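Alpha-/beta-galactoside alpha-2,3-sialyltransferase (Photobacterium phosphoreum, PDB 2ZWI) probably transfers sialic acid to galactosides as a GT-B glycosyltransferase, and binds the nucleotide cytidine-5'-monophosphate and a zinc ion. Local coordinates at residues A[20-25]-A[200-205]. Numbering follows the deposited sequence.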
ATOM      1  N   MET A  20       4.660   4.716   9.323  1.00 11.12           N
ATOM      2  CA  MET A  20       5.859   4.576  10.174  1.00 11.32           C
ATOM      3  C   MET A  20       6.978   5.480   9.656  1.00 11.09           C
ATOM      4  O   MET A  20       7.607   6.219  10.405  1.00 11.25           O
ATOM      5  CB  MET A  20       6.353   3.122  10.198  1.00 11.15           C
ATOM      6  CG  MET A  20       5.461   2.130  10.926  1.00 11.00           C
ATOM      7  SD  MET A  20       5.960   0.430  10.584  1.00 11.86           S
ATOM      8  CE  MET A  20       4.949  -0.463  11.755  1.00  9.29           C
ATOM      9  N   THR A  21       7.205   5.430   8.351  1.00 11.36           N
ATOM     10  CA  THR A  21       8.283   6.194   7.735  1.00 11.04           C
ATOM     11  C   THR A  21       8.105   7.719   7.882  1.00 11.15           C
ATOM     12  O   THR A  21       9.068   8.426   8.146  1.00 10.83           O
ATOM     13  CB  THR A  21       8.469   5.776   6.265  1.00 10.84           C
ATOM     14  OG1 THR A  21       8.619   4.348   6.197  1.00 12.19           O
ATOM     15  CG2 THR A  21       9.697   6.417   5.679  1.00 10.80           C
ATOM     16  N   GLN A  22       6.875   8.213   7.718  1.00 11.25           N
ATOM     17  CA  GLN A  22       6.576   9.639   7.919  1.00 12.32           C
ATOM     18  C   GLN A  22       6.786  10.093   9.368  1.00 11.48           C
ATOM     19  O   GLN A  22       7.334  11.179   9.616  1.00 11.83           O
ATOM     20  CB  GLN A  22       5.140   9.954   7.474  1.00 12.75           C
ATOM     21  CG  GLN A  22       4.833   9.587   6.014  1.00 16.72           C
ATOM     22  CD  GLN A  22       5.294  10.638   5.018  1.00 20.34           C
ATOM     23  OE1 GLN A  22       6.489  10.900   4.870  1.00 20.33           O
ATOM     24  NE2 GLN A  22       4.337  11.238   4.313  1.00 23.26           N
ATOM     25  N   ILE A  23       6.345   9.271  10.321  1.00 11.13           N
ATOM     26  CA  ILE A  23       6.545   9.551  11.748  1.00 11.42           C
ATOM     27  C   ILE A  23       8.040   9.737  11.998  1.00 11.66           C
ATOM     28  O   ILE A  23       8.450  10.734  12.589  1.00 12.11           O
ATOM     29  CB  ILE A  23       6.006   8.413  12.662  1.00 11.30           C
ATOM     30  CG1 ILE A  23       4.471   8.445  12.727  1.00 11.14           C
ATOM     31  CG2 ILE A  23       6.641   8.495  14.075  1.00 10.82           C
ATOM     32  CD1 ILE A  23       3.825   7.142  13.289  1.00 11.64           C
ATOM     33  N   ILE A  24       8.837   8.794  11.498  1.00 11.50           N
ATOM     34  CA  ILE A  24      10.296   8.813  11.667  1.00 12.31           C
ATOM     35  C   ILE A  24      10.915  10.033  10.973  1.00 13.07           C
ATOM     36  O   ILE A  24      11.773  10.707  11.548  1.00 13.55           O
ATOM     37  CB  ILE A  24      10.934   7.492  11.165  1.00 12.09           C
ATOM     38  CG1 ILE A  24      10.451   6.297  12.001  1.00 11.32           C
ATOM     39  CG2 ILE A  24      12.456   7.566  11.161  1.00 11.31           C
ATOM     40  CD1 ILE A  24      10.571   4.952  11.240  1.00 12.49           C
ATOM     41  N   ASN A  25      10.456  10.328   9.757  1.00 13.48           N
ATOM     42  CA  ASN A  25      11.004  11.437   8.990  1.00 15.15           C
ATOM     43  C   ASN A  25      10.709  12.771   9.660  1.00 15.80           C
ATOM     44  O   ASN A  25      11.589  13.629   9.769  1.00 16.17           O
ATOM     45  CB  ASN A  25      10.447  11.453   7.563  1.00 15.18           C
ATOM     46  CG  ASN A  25      11.132  12.484   6.683  1.00 15.27           C
ATOM     47  OD1 ASN A  25      12.352  12.457   6.516  1.00 16.60           O
ATOM     48  ND2 ASN A  25      10.351  13.389   6.114  1.00 13.47           N
ATOM     49  N   TRP A 200       9.947   6.555  -1.659  1.00 13.07           N
ATOM     50  CA  TRP A 200      10.579   5.335  -1.166  1.00 13.38           C
ATOM     51  C   TRP A 200      12.088   5.505  -0.930  1.00 13.79           C
ATOM     52  O   TRP A 200      12.807   4.536  -0.649  1.00 14.16           O
ATOM     53  CB  TRP A 200      10.290   4.167  -2.125  1.00 13.06           C
ATOM     54  CG  TRP A 200       8.798   3.822  -2.238  1.00 12.94           C
ATOM     55  CD1 TRP A 200       7.940   4.193  -3.236  1.00 12.73           C
ATOM     56  CD2 TRP A 200       8.016   3.046  -1.311  1.00 11.76           C
ATOM     57  NE1 TRP A 200       6.677   3.700  -2.990  1.00 11.39           N
ATOM     58  CE2 TRP A 200       6.694   2.994  -1.817  1.00 12.10           C
ATOM     59  CE3 TRP A 200       8.306   2.384  -0.111  1.00 11.35           C
ATOM     60  CZ2 TRP A 200       5.663   2.319  -1.160  1.00 12.05           C
ATOM     61  CZ3 TRP A 200       7.273   1.714   0.556  1.00 12.52           C
ATOM     62  CH2 TRP A 200       5.970   1.678   0.017  1.00 12.87           C
ATOM     63  N   ASP A 201      12.551   6.744  -1.003  1.00 14.46           N
ATOM     64  CA  ASP A 201      13.984   7.051  -0.911  1.00 15.56           C
ATOM     65  C   ASP A 201      14.328   7.758   0.397  1.00 15.39           C
ATOM     66  O   ASP A 201      15.332   8.467   0.476  1.00 15.51           O
ATOM     67  CB  ASP A 201      14.407   7.909  -2.109  1.00 15.85           C
ATOM     68  CG  ASP A 201      13.639   9.224  -2.196  1.00 17.98           C
ATOM     69  OD1 ASP A 201      12.729   9.472  -1.368  1.00 19.47           O
ATOM     70  OD2 ASP A 201      13.950  10.030  -3.099  1.00 21.68           O
ATOM     71  N   TYR A 202      13.487   7.571   1.411  1.00 15.07           N
ATOM     72  CA  TYR A 202      13.706   8.174   2.729  1.00 15.60           C
ATOM     73  C   TYR A 202      15.051   7.796   3.348  1.00 16.01           C
ATOM     74  O   TYR A 202      15.693   8.627   4.001  1.00 16.07           O
ATOM     75  CB  TYR A 202      12.566   7.800   3.690  1.00 15.21           C
ATOM     76  CG  TYR A 202      11.260   8.491   3.375  1.00 14.81           C
ATOM     77  CD1 TYR A 202      10.305   7.883   2.558  1.00 14.22           C
ATOM     78  CD2 TYR A 202      10.978   9.759   3.893  1.00 15.03           C
ATOM     79  CE1 TYR A 202       9.106   8.517   2.259  1.00 13.07           C
ATOM     80  CE2 TYR A 202       9.780  10.401   3.602  1.00 14.82           C
ATOM     81  CZ  TYR A 202       8.845   9.773   2.791  1.00 14.75           C
ATOM     82  OH  TYR A 202       7.660  10.415   2.492  1.00 14.46           O
ATOM     83  N   PHE A 203      15.484   6.554   3.137  1.00 16.60           N
ATOM     84  CA  PHE A 203      16.736   6.077   3.739  1.00 17.57           C
ATOM     85  C   PHE A 203      17.977   6.831   3.253  1.00 18.80           C
ATOM     86  O   PHE A 203      19.012   6.806   3.907  1.00 19.10           O
ATOM     87  CB  PHE A 203      16.900   4.562   3.562  1.00 16.82           C
ATOM     88  CG  PHE A 203      16.377   3.756   4.722  1.00 16.35           C
ATOM     89  CD1 PHE A 203      15.108   4.006   5.257  1.00 15.30           C
ATOM     90  CD2 PHE A 203      17.143   2.725   5.269  1.00 15.59           C
ATOM     91  CE1 PHE A 203      14.624   3.257   6.345  1.00 14.31           C
ATOM     92  CE2 PHE A 203      16.658   1.961   6.348  1.00 13.99           C
ATOM     93  CZ  PHE A 203      15.400   2.230   6.882  1.00 13.74           C
ATOM     94  N   THR A 204      17.861   7.496   2.108  1.00 19.90           N
ATOM     95  CA  THR A 204      18.943   8.307   1.549  1.00 21.05           C
ATOM     96  C   THR A 204      19.287   9.486   2.477  1.00 21.24           C
ATOM     97  O   THR A 204      20.447   9.882   2.560  1.00 22.07           O
ATOM     98  CB  THR A 204      18.575   8.768   0.105  1.00 21.17           C
ATOM     99  OG1 THR A 204      18.478   7.610  -0.734  1.00 23.26           O
ATOM    100  CG2 THR A 204      19.594   9.715  -0.495  1.00 22.13           C
ATOM    101  N   THR A 205      18.295  10.011   3.197  1.00 20.92           N
ATOM    102  CA  THR A 205      18.506  11.163   4.082  1.00 20.92           C
ATOM    103  C   THR A 205      18.433  10.841   5.585  1.00 20.11           C
ATOM    104  O   THR A 205      18.796  11.679   6.414  1.00 19.90           O
ATOM    105  CB  THR A 205      17.549  12.334   3.754  1.00 21.21           C
ATOM    106  OG1 THR A 205      16.189  11.891   3.828  1.00 23.24           O
ATOM    107  CG2 THR A 205      17.816  12.888   2.357  1.00 21.94           C
TER
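Tyr202 reaches from its loop to helix 14-26 and meets Thr21, Gln22 and Asn25, which lie within about one turn. The methyl CG2 of Thr21 sits over one face of the Tyr202 ring in a CH-pi contact, offset toward the rim. Thr21 CG2 is 3.5 Å from Tyr202 CG. With CG2 anti to the backbone N, the methyl projects to the ring, while OG1 turns back to bond Ile17 O in its own helix. The Asn25 amide makes van der Waals contact at the ring edge, its plane 71° from the ring. Asn25 ND2 is 3.9 Å from Tyr202 CE2.

The polar link is at the far end of the ring. Tyr202 OH and Gln22 OE1 are 2.7 Å apart, a weak hydrogen bond at most, since the phenol proton may go to another acceptor. The Gln22 chain bends at chi2 (-82°), which carries its amide to the phenol. Gln22 NE2 has its own weak bond to Tyr110 OH.

In the GT-B fold, the contact joins the helix following strand 3-10 to the loop between edge strand 195-197 and helix 208-218, in the N-terminal Rossmann-like domain. Phe214 of helix 208-218 and Met310 of helix 305-310, from the second domain, both pack against Thr21, near the interdomain cleft.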